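Local structure of PrgZ (Enterococcus faecalis, 4FAJ) at residues 163-168 against 191-196; 315-320 against 549-554; 345-350 against 431-436. The protein is a membrane-anchored, extracellular substrate-binding protein that acts as a receptor for a peptide pheromone and probably serves peptide uptake. One frame throughout, in Å; residues are numbered along the deposited sequence. Where two conformers were deposited one is given.

Contact 1: 163-168 against 191-196; sequences SAIKNA and LEIELV
The carboxylate of Glu194 is met at its edge by the ammonium of Lys166. NZ lies 2.7 Å from Glu194 OE2 and takes the anti lone pair, the one turned away from OE1, closing a salt bridge. The other oxygen, OE1, has a weak hydrogen bond from Asn116 ND2, so each carboxylate oxygen has its own partner. Lys166 reaches across by bending at chi2 and chi3, the latter near -60°, which brings CE against CG of Glu194. At the roots of these two side chains the backbones meet in a single antiparallel bridge, with Ile165 and Leu195 as a non-hydrogen-bonded pair flanked by two bonds. Val196 N gives its hydrogen to Ala164 O at 2.9 Å. Lys166 N gives to Glu194 O at the same length, and both bonds are nearly straight. Ile165 opens a type II turn that ends at Ala168, and the positive phi of Asn167 (76°) suits its third position. The turn thus swings the chain away from the strand straight after the bridge and into helix 168-172. On the buried side, CG1 of Ile165 sits 4.1 Å from CG2 of Ile193 and reaches CD2 of Leu195 as well. At the outer end CG2 of Val196 rests 3.7 Å from CA of Lys166. Strand 190-194 is an inner strand of a four-stranded antiparallel sheet, between 120-124 and 183-186, and the bridge comes just past its end. Phe202 of helix 202-205 covers Ile165, Ile193 and Leu195 together, while Trp146 of helix 139-150 packs on Ile193.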
ATOM      1  N   SER A 163      -6.195  -8.442  12.998  1.00 20.21           N
ATOM      2  CA  SER A 163      -6.291  -8.177  14.442  1.00 21.17           C
ATOM      3  C   SER A 163      -7.709  -8.091  14.966  1.00 21.11           C
ATOM      4  O   SER A 163      -7.947  -8.392  16.134  1.00 21.60           O
ATOM      5  CB  SER A 163      -5.547  -6.887  14.806  1.00 20.87           C
ATOM      6  OG  SER A 163      -4.191  -7.003  14.438  1.00 24.18           O
ATOM      7  N   ALA A 164      -8.650  -7.703  14.111  1.00 21.01           N
ATOM      8  CA  ALA A 164     -10.072  -7.646  14.485  1.00 21.11           C
ATOM      9  C   ALA A 164     -10.694  -9.000  14.844  1.00 21.61           C
ATOM     10  O   ALA A 164     -11.665  -9.060  15.600  1.00 21.73           O
ATOM     11  CB  ALA A 164     -10.874  -6.982  13.362  1.00 21.49           C
ATOM     12  N   ILE A 165     -10.134 -10.084  14.311  1.00 21.59           N
ATOM     13  CA  ILE A 165     -10.711 -11.416  14.479  1.00 21.96           C
ATOM     14  C   ILE A 165     -10.338 -11.985  15.842  1.00 22.96           C
ATOM     15  O   ILE A 165      -9.191 -11.873  16.270  1.00 22.19           O
ATOM     16  CB  ILE A 165     -10.233 -12.375  13.361  1.00 21.48           C
ATOM     17  CG1 ILE A 165     -10.700 -11.867  11.997  1.00 21.40           C
ATOM     18  CG2 ILE A 165     -10.739 -13.807  13.595  1.00 21.89           C
ATOM     19  CD1 ILE A 165     -10.136 -12.654  10.810  1.00 21.59           C
ATOM     20  N   LYS A 166     -11.309 -12.605  16.508  1.00 24.27           N
ATOM     21  CA  LYS A 166     -11.078 -13.190  17.830  1.00 25.82           C
ATOM     22  C   LYS A 166      -9.888 -14.156  17.810  1.00 26.36           C
ATOM     23  O   LYS A 166      -9.728 -14.958  16.880  1.00 25.55           O
ATOM     24  CB  LYS A 166     -12.322 -13.899  18.355  1.00 26.57           C
ATOM     25  CG  LYS A 166     -12.308 -14.129  19.865  1.00 29.16           C
ATOM     26  CD  LYS A 166     -12.998 -15.428  20.278  1.00 32.95           C
ATOM     27  CE  LYS A 166     -14.452 -15.466  19.858  1.00 34.71           C
ATOM     28  NZ  LYS A 166     -15.223 -16.575  20.500  1.00 36.98           N
ATOM     29  N   ASN A 167      -9.051 -14.029  18.839  1.00 27.39           N
ATOM     30  CA  ASN A 167      -7.838 -14.830  19.034  1.00 28.54           C
ATOM     31  C   ASN A 167      -6.646 -14.453  18.160  1.00 29.06           C
ATOM     32  O   ASN A 167      -5.552 -14.969  18.379  1.00 29.57           O
ATOM     33  CB  ASN A 167      -8.128 -16.338  18.945  1.00 28.69           C
ATOM     34  CG  ASN A 167      -9.034 -16.819  20.057  1.00 29.68           C
ATOM     35  OD1 ASN A 167      -8.987 -16.301  21.168  1.00 31.18           O
ATOM     36  ND2 ASN A 167      -9.872 -17.809  19.766  1.00 29.52           N
ATOM     37  N   ALA A 168      -6.823 -13.556  17.190  1.00 29.50           N
ATOM     38  CA  ALA A 168      -5.698 -13.130  16.348  1.00 30.45           C
ATOM     39  C   ALA A 168      -4.595 -12.486  17.199  1.00 31.89           C
ATOM     40  O   ALA A 168      -3.414 -12.658  16.903  1.00 32.14           O
ATOM     41  CB  ALA A 168      -6.159 -12.169  15.261  1.00 29.57           C
ATOM     42  N   LEU A 191     -18.779 -19.775   5.494  1.00 20.02           N
ATOM     43  CA  LEU A 191     -17.767 -19.296   6.426  1.00 19.82           C
ATOM     44  C   LEU A 191     -18.440 -18.556   7.576  1.00 19.93           C
ATOM     45  O   LEU A 191     -19.343 -17.749   7.344  1.00 19.43           O
ATOM     46  CB  LEU A 191     -16.825 -18.335   5.710  1.00 19.13           C
ATOM     47  CG  LEU A 191     -15.681 -18.906   4.881  1.00 20.29           C
ATOM     48  CD1 LEU A 191     -15.047 -17.783   4.041  1.00 19.73           C
ATOM     49  CD2 LEU A 191     -14.637 -19.567   5.799  1.00 18.46           C
ATOM     50  N   GLU A 192     -18.008 -18.823   8.808  1.00 20.31           N
ATOM     51  CA  GLU A 192     -18.438 -18.030   9.964  1.00 21.12           C
ATOM     52  C   GLU A 192     -17.206 -17.431  10.656  1.00 20.96           C
ATOM     53  O   GLU A 192     -16.250 -18.145  10.939  1.00 20.92           O
ATOM     54  CB  GLU A 192     -19.244 -18.874  10.954  1.00 22.03           C
ATOM     55  CG  GLU A 192     -19.737 -18.092  12.171  1.00 23.12           C
ATOM     56  CD  GLU A 192     -20.433 -18.955  13.205  1.00 26.48           C
ATOM     57  OE1 GLU A 192     -21.472 -19.557  12.880  1.00 28.39           O
ATOM     58  OE2 GLU A 192     -19.949 -19.018  14.359  1.00 31.74           O
ATOM     59  N   ILE A 193     -17.238 -16.124  10.909  1.00 20.66           N
ATOM     60  CA  ILE A 193     -16.113 -15.395  11.517  1.00 20.17           C
ATOM     61  C   ILE A 193     -16.621 -14.663  12.742  1.00 21.05           C
ATOM     62  O   ILE A 193     -17.677 -14.014  12.676  1.00 19.96           O
ATOM     63  CB  ILE A 193     -15.553 -14.333  10.558  1.00 19.83           C
ATOM     64  CG1 ILE A 193     -15.110 -14.958   9.231  1.00 19.69           C
ATOM     65  CG2 ILE A 193     -14.390 -13.555  11.199  1.00 18.89           C
ATOM     66  CD1 ILE A 193     -15.279 -14.009   8.070  1.00 19.85           C
ATOM     67  N   GLU A 194     -15.880 -14.758  13.852  1.00 21.75           N
ATOM     68  CA  GLU A 194     -16.174 -13.957  15.037  1.00 22.60           C
ATOM     69  C   GLU A 194     -15.111 -12.883  15.299  1.00 22.28           C
ATOM     70  O   GLU A 194     -13.916 -13.167  15.375  1.00 21.78           O
ATOM     71  CB  GLU A 194     -16.353 -14.822  16.286  1.00 24.00           C
ATOM     72  CG  GLU A 194     -16.643 -13.969  17.508  1.00 26.59           C
ATOM     73  CD  GLU A 194     -17.651 -14.567  18.422  1.00 32.65           C
ATOM     74  OE1 GLU A 194     -18.826 -14.129  18.354  1.00 36.92           O
ATOM     75  OE2 GLU A 194     -17.282 -15.478  19.199  1.00 36.22           O
ATOM     76  N   LEU A 195     -15.580 -11.648  15.450  1.00 22.32           N
ATOM     77  CA  LEU A 195     -14.732 -10.512  15.752  1.00 21.92           C
ATOM     78  C   LEU A 195     -14.692 -10.210  17.254  1.00 22.95           C
ATOM     79  O   LEU A 195     -15.597 -10.574  18.014  1.00 22.90           O
ATOM     80  CB  LEU A 195     -15.240  -9.288  15.003  1.00 21.38           C
ATOM     81  CG  LEU A 195     -15.466  -9.415  13.496  1.00 21.48           C
ATOM     82  CD1 LEU A 195     -15.942  -8.075  12.950  1.00 20.47           C
ATOM     83  CD2 LEU A 195     -14.212  -9.872  12.781  1.00 20.91           C
ATOM     84  N   VAL A 196     -13.634  -9.528  17.676  1.00 23.94           N
ATOM     85  CA  VAL A 196     -13.498  -9.130  19.070  1.00 24.98           C
ATOM     86  C   VAL A 196     -14.573  -8.102  19.426  1.00 25.61           C
ATOM     87  O   VAL A 196     -15.180  -8.182  20.488  1.00 26.46           O
ATOM     88  CB  VAL A 196     -12.092  -8.598  19.362  1.00 24.95           C
ATOM     89  CG1 VAL A 196     -12.015  -7.995  20.774  1.00 26.36           C
ATOM     90  CG2 VAL A 196     -11.081  -9.727  19.206  1.00 25.60           C
TER

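Contact 2: 315-320 against 549-554; sequences LMANTM and HSIGAK
Leu315 touches the loop 549-554 through its backbone, its carbonyl O lying 3.7 Å from CB of Ser550. Met316 goes in with its side chain. CG stands anti to the carbonyl carbon (chi1 -59°), and further bends at chi2 and chi3 bring the thioether up to the loop: SD is 3.7 Å from His549 O and 3.8 Å from CE of Lys554, whose chain crosses that of Met316 at about a right angle. The lysine's charge goes past the sulfur to Thr535 OG1. At Ala317 the chain turns a corner in an inverse gamma turn, held by a weak bond from Asn318 N to Met316 O, and strand 311-324 changes direction there. In this family 5 solute-binding protein the residues just past the corner, Asn318 and Met320, meet the bound peptide, and the loop from near the C-terminus meets the corner itself with a single direct hydrogen bond: Ala317 N donates to Ser550 O at 2.9 Å. The methyl of Ala317 points to the loop as well, and its CB packs 3.8 Å from CG2 of Ile551. Asn318 is buried, and with CG anti to the backbone N (chi1 177°) its amide extends to a water, from which OD1 accepts at 2.9 Å. That water in turn takes a weak bond from Lys554 NZ, a weaker, water-mediated link between the segments. On the other branch of this amide, ND2 hydrogen-bonds a polar side chain of the bound peptide and, weakly, Trp469 O.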
ATOM      1  N   LEU A 315      -6.098  11.911  -7.681  1.00 16.79           N
ATOM      2  CA  LEU A 315      -5.515  12.017  -6.341  1.00 16.52           C
ATOM      3  C   LEU A 315      -5.711  10.711  -5.595  1.00 16.11           C
ATOM      4  O   LEU A 315      -6.813  10.165  -5.586  1.00 16.02           O
ATOM      5  CB  LEU A 315      -6.163  13.163  -5.549  1.00 16.93           C
ATOM      6  CG  LEU A 315      -5.547  13.487  -4.185  1.00 17.21           C
ATOM      7  CD1 LEU A 315      -4.127  14.027  -4.363  1.00 18.30           C
ATOM      8  CD2 LEU A 315      -6.419  14.497  -3.423  1.00 19.33           C
ATOM      9  N   MET A 316      -4.637  10.209  -4.991  1.00 15.80           N
ATOM     10  CA  MET A 316      -4.652   8.921  -4.295  1.00 15.18           C
ATOM     11  C   MET A 316      -4.629   9.104  -2.773  1.00 14.32           C
ATOM     12  O   MET A 316      -4.129  10.108  -2.280  1.00 13.24           O
ATOM     13  CB  MET A 316      -3.435   8.111  -4.690  1.00 15.87           C
ATOM     14  CG  MET A 316      -3.306   7.815  -6.170  1.00 17.40           C
ATOM     15  SD  MET A 316      -4.433   6.505  -6.692  1.00 19.83           S
ATOM     16  CE  MET A 316      -5.590   7.445  -7.664  1.00 18.86           C
ATOM     17  N   ALA A 317      -5.148   8.107  -2.046  1.00 13.55           N
ATOM     18  CA  ALA A 317      -5.095   8.079  -0.569  1.00 13.00           C
ATOM     19  C   ALA A 317      -3.740   7.523  -0.129  1.00 12.44           C
ATOM     20  O   ALA A 317      -3.640   6.450   0.479  1.00 11.77           O
ATOM     21  CB  ALA A 317      -6.256   7.236   0.002  1.00 12.14           C
ATOM     22  N   ASN A 318      -2.692   8.287  -0.428  1.00 11.70           N
ATOM     23  CA  ASN A 318      -1.324   7.780  -0.415  1.00 11.55           C
ATOM     24  C   ASN A 318      -0.409   8.916   0.048  1.00 11.69           C
ATOM     25  O   ASN A 318      -0.313   9.935  -0.616  1.00 12.27           O
ATOM     26  CB  ASN A 318      -1.024   7.283  -1.841  1.00 11.11           C
ATOM     27  CG  ASN A 318       0.402   6.758  -2.069  1.00 11.99           C
ATOM     28  OD1 ASN A 318       0.769   6.526  -3.234  1.00 11.90           O
ATOM     29  ND2 ASN A 318       1.187   6.529  -1.005  1.00 11.21           N
ATOM     30  N   THR A 319       0.216   8.746   1.214  1.00 11.85           N
ATOM     31  CA  THR A 319       1.151   9.724   1.750  1.00 11.90           C
ATOM     32  C   THR A 319       2.580   9.182   1.590  1.00 12.40           C
ATOM     33  O   THR A 319       2.855   8.039   1.966  1.00 12.55           O
ATOM     34  CB  THR A 319       0.873   9.991   3.241  1.00 12.00           C
ATOM     35  OG1 THR A 319      -0.454  10.532   3.398  1.00 11.10           O
ATOM     36  CG2 THR A 319       1.912  10.977   3.833  1.00 10.61           C
ATOM     37  N   MET A 320       3.472   9.996   1.036  1.00 13.43           N
ATOM     38  CA  MET A 320       4.909   9.675   1.040  1.00 14.18           C
ATOM     39  C   MET A 320       5.564  10.320   2.276  1.00 14.87           C
ATOM     40  O   MET A 320       5.335  11.502   2.572  1.00 14.35           O
ATOM     41  CB  MET A 320       5.596  10.155  -0.245  1.00 14.52           C
ATOM     42  CG  MET A 320       5.220   9.388  -1.496  1.00 16.37           C
ATOM     43  SD  MET A 320       5.630   7.621  -1.458  1.00 17.34           S
ATOM     44  CE  MET A 320       7.402   7.658  -1.160  1.00 17.93           C
ATOM     45  N   HIS A 549      -8.693   2.861  -8.454  1.00 16.62           N
ATOM     46  CA  HIS A 549      -9.089   3.049  -7.060  1.00 15.90           C
ATOM     47  C   HIS A 549      -8.088   3.952  -6.334  1.00 15.92           C
ATOM     48  O   HIS A 549      -6.872   3.754  -6.458  1.00 15.71           O
ATOM     49  CB  HIS A 549      -9.158   1.696  -6.340  1.00 15.54           C
ATOM     50  CG  HIS A 549     -10.142   0.734  -6.933  1.00 15.61           C
ATOM     51  ND1 HIS A 549     -11.504   0.887  -6.797  1.00 14.95           N
ATOM     52  CD2 HIS A 549      -9.960  -0.413  -7.629  1.00 16.40           C
ATOM     53  CE1 HIS A 549     -12.123  -0.108  -7.410  1.00 16.34           C
ATOM     54  NE2 HIS A 549     -11.211  -0.917  -7.916  1.00 17.31           N
ATOM     55  N   SER A 550      -8.586   4.923  -5.568  1.00 15.78           N
ATOM     56  CA  SER A 550      -7.717   5.764  -4.720  1.00 15.61           C
ATOM     57  C   SER A 550      -7.289   5.054  -3.410  1.00 15.93           C
ATOM     58  O   SER A 550      -6.385   5.526  -2.703  1.00 14.84           O
ATOM     59  CB  SER A 550      -8.404   7.081  -4.402  1.00 16.14           C
ATOM     60  OG  SER A 550      -9.646   6.847  -3.768  1.00 15.44           O
ATOM     61  N   ILE A 551      -7.951   3.943  -3.094  1.00 16.40           N
ATOM     62  CA  ILE A 551      -7.573   3.062  -1.984  1.00 17.29           C
ATOM     63  C   ILE A 551      -7.422   1.609  -2.474  1.00 17.63           C
ATOM     64  O   ILE A 551      -8.042   1.210  -3.463  1.00 18.20           O
ATOM     65  CB  ILE A 551      -8.608   3.083  -0.816  1.00 18.12           C
ATOM     66  CG1 ILE A 551      -9.952   2.481  -1.241  1.00 19.64           C
ATOM     67  CG2 ILE A 551      -8.821   4.486  -0.281  1.00 18.82           C
ATOM     68  CD1 ILE A 551     -10.980   2.411  -0.100  1.00 23.32           C
ATOM     69  N   GLY A 552      -6.614   0.828  -1.771  1.00 17.06           N
ATOM     70  CA  GLY A 552      -6.414  -0.584  -2.091  1.00 17.27           C
ATOM     71  C   GLY A 552      -5.648  -0.776  -3.386  1.00 17.09           C
ATOM     72  O   GLY A 552      -4.870   0.091  -3.799  1.00 17.21           O
ATOM     73  N   ALA A 553      -5.873  -1.914  -4.035  1.00 16.63           N
ATOM     74  CA  ALA A 553      -5.195  -2.227  -5.290  1.00 16.78           C
ATOM     75  C   ALA A 553      -5.651  -1.210  -6.341  1.00 16.62           C
ATOM     76  O   ALA A 553      -6.837  -1.053  -6.556  1.00 17.05           O
ATOM     77  CB  ALA A 553      -5.523  -3.644  -5.725  1.00 16.75           C
ATOM     78  N   LYS A 554      -4.708  -0.530  -6.983  1.00 17.07           N
ATOM     79  CA  LYS A 554      -5.009   0.660  -7.782  1.00 16.84           C
ATOM     80  C   LYS A 554      -5.840   0.401  -9.042  1.00 16.66           C
ATOM     81  O   LYS A 554      -6.696   1.226  -9.393  1.00 15.83           O
ATOM     82  CB  LYS A 554      -3.721   1.382  -8.181  1.00 17.41           C
ATOM     83  CG  LYS A 554      -3.954   2.745  -8.835  1.00 18.97           C
ATOM     84  CD  LYS A 554      -2.644   3.443  -9.183  1.00 21.85           C
ATOM     85  CE  LYS A 554      -1.920   3.989  -7.970  1.00 22.43           C
ATOM     86  NZ  LYS A 554      -0.925   5.068  -8.360  1.00 21.66           N
TER
HETATM   87  O   HOH W   1      -0.944   5.326  -5.269  1.00 20.30           O

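Contact 3: 345-350 against 431-436; sequences AIDRES and QGQLQD
Leu434 lays its CD2 methyl over the end of Ile346, 3.8 Å from CD1, the two side chains passing at a slant. The same methyl lies 4.1 Å from CB of Ala345, so one branch of the leucine serves both Ala345 and Ile346, where the chain passes from helix 336-345 to helix 348-356. Gln433, one residue earlier, makes the polar half. Its CG leaves anti to the carbonyl carbon (chi1 -63°), and a second bend at chi2 turns the amide back toward Asp347. There OE1 accepts from Asp347 N at 3.2 Å. The bond is long and somewhat bent, and its donor stands 37° above the amide plane, on neither lone pair. OE1 also comes to 3.1 Å from CB of Asp347, a close packing. A water completes the polar seam, giving one hydrogen to Ala345 O and one to Gln433 O, each at 2.7 Å. Asp347, the centre of an inverse gamma turn, is itself the N-cap of helix 348-356: its OD1 accepts from Ser350 N at 3.3 Å, the donor coming from above the carboxylate plane. Gln433 thus contacts, through one long bond, the backbone of the residue that caps the next helix. In the surrounding fold, helix 421-437 packs its Leu430 on Ile346 and its Phe429 on Ser350, and Leu434 also touches Val443 of strand 442-448, on which Gln431 and Gln435 lie as well. From the helix start, Arg348 reaches the other way to Pro529 O, at the beginning of strand 528-539.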
ATOM      1  N   ALA A 345      12.006  21.846   8.005  1.00 16.76           N
ATOM      2  CA  ALA A 345      12.872  22.205   6.891  1.00 17.55           C
ATOM      3  C   ALA A 345      12.302  21.852   5.513  1.00 17.80           C
ATOM      4  O   ALA A 345      12.800  22.358   4.504  1.00 18.23           O
ATOM      5  CB  ALA A 345      14.245  21.562   7.060  1.00 17.42           C
ATOM      6  N   ILE A 346      11.287  20.987   5.449  1.00 18.25           N
ATOM      7  CA  ILE A 346      10.766  20.539   4.145  1.00 18.71           C
ATOM      8  C   ILE A 346       9.758  21.524   3.542  1.00 18.76           C
ATOM      9  O   ILE A 346       8.663  21.726   4.082  1.00 18.26           O
ATOM     10  CB  ILE A 346      10.118  19.130   4.199  1.00 18.93           C
ATOM     11  CG1 ILE A 346      11.068  18.097   4.817  1.00 19.96           C
ATOM     12  CG2 ILE A 346       9.723  18.680   2.792  1.00 18.91           C
ATOM     13  CD1 ILE A 346      12.446  18.158   4.309  1.00 20.65           C
ATOM     14  N   ASP A 347      10.151  22.150   2.434  1.00 19.10           N
ATOM     15  CA  ASP A 347       9.275  23.039   1.686  1.00 19.26           C
ATOM     16  C   ASP A 347       8.406  22.188   0.764  1.00 18.86           C
ATOM     17  O   ASP A 347       8.734  21.966  -0.406  1.00 18.32           O
ATOM     18  CB  ASP A 347      10.083  24.067   0.905  1.00 20.02           C
ATOM     19  CG  ASP A 347       9.216  25.125   0.233  1.00 21.52           C
ATOM     20  OD1 ASP A 347       7.977  24.999   0.207  1.00 21.53           O
ATOM     21  OD2 ASP A 347       9.802  26.094  -0.293  1.00 24.82           O
ATOM     22  N   ARG A 348       7.284  21.733   1.313  1.00 18.67           N
ATOM     23  CA  ARG A 348       6.388  20.807   0.607  1.00 18.65           C
ATOM     24  C   ARG A 348       5.752  21.441  -0.629  1.00 19.42           C
ATOM     25  O   ARG A 348       5.606  20.775  -1.653  1.00 19.60           O
ATOM     26  CB  ARG A 348       5.299  20.306   1.557  1.00 18.19           C
ATOM     27  CG  ARG A 348       5.837  19.488   2.713  1.00 18.00           C
ATOM     28  CD  ARG A 348       4.771  19.217   3.778  1.00 19.40           C
ATOM     29  NE  ARG A 348       5.310  18.408   4.865  1.00 18.43           N
ATOM     30  CZ  ARG A 348       6.122  18.851   5.822  1.00 20.68           C
ATOM     31  NH1 ARG A 348       6.506  20.128   5.869  1.00 23.28           N
ATOM     32  NH2 ARG A 348       6.553  18.010   6.755  1.00 20.12           N
ATOM     33  N   GLU A 349       5.371  22.718  -0.538  1.00 20.59           N
ATOM     34  CA  GLU A 349       4.726  23.383  -1.668  1.00 21.72           C
ATOM     35  C   GLU A 349       5.657  23.487  -2.868  1.00 21.97           C
ATOM     36  O   GLU A 349       5.229  23.269  -3.999  1.00 21.89           O
ATOM     37  CB  GLU A 349       4.174  24.771  -1.293  1.00 22.95           C
ATOM     38  CG  GLU A 349       3.070  24.751  -0.222  1.00 24.36           C
ATOM     39  CD  GLU A 349       1.817  23.955  -0.613  1.00 26.40           C
ATOM     40  OE1 GLU A 349       1.650  23.585  -1.798  1.00 28.05           O
ATOM     41  OE2 GLU A 349       0.985  23.704   0.283  1.00 27.55           O
ATOM     42  N   SER A 350       6.926  23.810  -2.634  0.50 22.13           N
ATOM     43  CA  SER A 350       7.909  23.849  -3.721  0.50 22.36           C
ATOM     44  C   SER A 350       8.106  22.480  -4.365  0.50 21.85           C
ATOM     45  O   SER A 350       8.182  22.373  -5.591  0.50 22.04           O
ATOM     46  CB  SER A 350       9.250  24.391  -3.231  0.50 22.56           C
ATOM     47  OG  SER A 350       9.141  25.769  -2.943  0.50 23.20           O
ATOM     48  N   GLN A 431      17.363  16.282   0.076  1.00 19.93           N
ATOM     49  CA  GLN A 431      18.754  16.459   0.474  1.00 20.48           C
ATOM     50  C   GLN A 431      19.138  17.941   0.543  1.00 20.64           C
ATOM     51  O   GLN A 431      19.673  18.408   1.553  1.00 20.87           O
ATOM     52  CB  GLN A 431      19.656  15.698  -0.497  1.00 21.04           C
ATOM     53  CG  GLN A 431      21.137  15.979  -0.363  1.00 21.64           C
ATOM     54  CD  GLN A 431      21.914  15.402  -1.524  1.00 23.69           C
ATOM     55  OE1 GLN A 431      21.524  15.567  -2.682  1.00 24.85           O
ATOM     56  NE2 GLN A 431      23.012  14.740  -1.231  1.00 24.32           N
ATOM     57  N   GLY A 432      18.843  18.680  -0.520  1.00 20.62           N
ATOM     58  CA  GLY A 432      19.136  20.115  -0.578  1.00 21.50           C
ATOM     59  C   GLY A 432      18.386  20.941   0.456  1.00 21.83           C
ATOM     60  O   GLY A 432      18.939  21.882   1.005  1.00 21.53           O
ATOM     61  N   GLN A 433      17.125  20.581   0.710  1.00 21.85           N
ATOM     62  CA  GLN A 433      16.307  21.239   1.741  1.00 22.45           C
ATOM     63  C   GLN A 433      16.871  21.027   3.140  1.00 22.28           C
ATOM     64  O   GLN A 433      16.956  21.969   3.934  1.00 21.93           O
ATOM     65  CB  GLN A 433      14.882  20.712   1.703  1.00 22.73           C
ATOM     66  CG  GLN A 433      14.190  21.006   0.406  1.00 24.64           C
ATOM     67  CD  GLN A 433      13.697  22.415   0.322  1.00 27.62           C
ATOM     68  OE1 GLN A 433      12.969  22.892   1.199  1.00 31.58           O
ATOM     69  NE2 GLN A 433      14.067  23.096  -0.746  1.00 29.83           N
ATOM     70  N   LEU A 434      17.263  19.792   3.433  1.00 21.86           N
ATOM     71  CA  LEU A 434      17.791  19.472   4.745  1.00 22.69           C
ATOM     72  C   LEU A 434      19.160  20.136   4.939  1.00 23.37           C
ATOM     73  O   LEU A 434      19.411  20.765   5.964  1.00 23.59           O
ATOM     74  CB  LEU A 434      17.859  17.959   4.942  1.00 22.30           C
ATOM     75  CG  LEU A 434      16.494  17.274   5.080  1.00 22.18           C
ATOM     76  CD1 LEU A 434      16.668  15.765   5.215  1.00 23.01           C
ATOM     77  CD2 LEU A 434      15.709  17.835   6.259  1.00 21.61           C
ATOM     78  N   GLN A 435      20.020  20.034   3.933  1.00 24.14           N
ATOM     79  CA  GLN A 435      21.346  20.666   3.994  1.00 25.26           C
ATOM     80  C   GLN A 435      21.255  22.189   4.117  1.00 26.37           C
ATOM     81  O   GLN A 435      22.064  22.793   4.807  1.00 26.86           O
ATOM     82  CB  GLN A 435      22.214  20.225   2.802  1.00 25.47           C
ATOM     83  CG  GLN A 435      22.604  18.748   2.920  1.00 24.82           C
ATOM     84  CD  GLN A 435      23.501  18.216   1.811  1.00 25.57           C
ATOM     85  OE1 GLN A 435      24.066  17.138   1.948  1.00 25.72           O
ATOM     86  NE2 GLN A 435      23.616  18.948   0.713  1.00 26.63           N
ATOM     87  N   ASP A 436      20.240  22.794   3.501  1.00 27.15           N
ATOM     88  CA  ASP A 436      20.071  24.255   3.537  1.00 28.58           C
ATOM     89  C   ASP A 436      19.598  24.817   4.883  1.00 28.30           C
ATOM     90  O   ASP A 436      19.883  25.979   5.196  1.00 28.88           O
ATOM     91  CB  ASP A 436      19.098  24.717   2.443  1.00 28.74           C
ATOM     92  CG  ASP A 436      19.129  26.233   2.229  1.00 31.81           C
ATOM     93  OD1 ASP A 436      20.240  26.802   2.098  1.00 36.29           O
ATOM     94  OD2 ASP A 436      18.044  26.862   2.190  1.00 34.93           O
TER
HETATM   95  O   HOH W   2      14.990  23.855   4.058  1.00 21.49           O

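In the fold
Contact 2 is the one nearest the middle of the chain, about 8 Å from its centre, and the one at the bound peptide. Contact 3 is nested within the loop that contact 2 closes; their centres are about 25 Å apart, their nearest atoms about 7 Å. Strand 528-539 joins them, pairing with 311-324 through Val533 and receiving Arg348 at Pro529. Contact 1 lies earlier in the chain, centre to centre about 27 Å from contact 2 and about 45 Å from contact 3, the latter across the chain's centre. A zinc ion lies about 7 Å from the side chain of Leu315; Glu279, Tyr301 and Glu421, the last opening helix 421-437, hold a zinc.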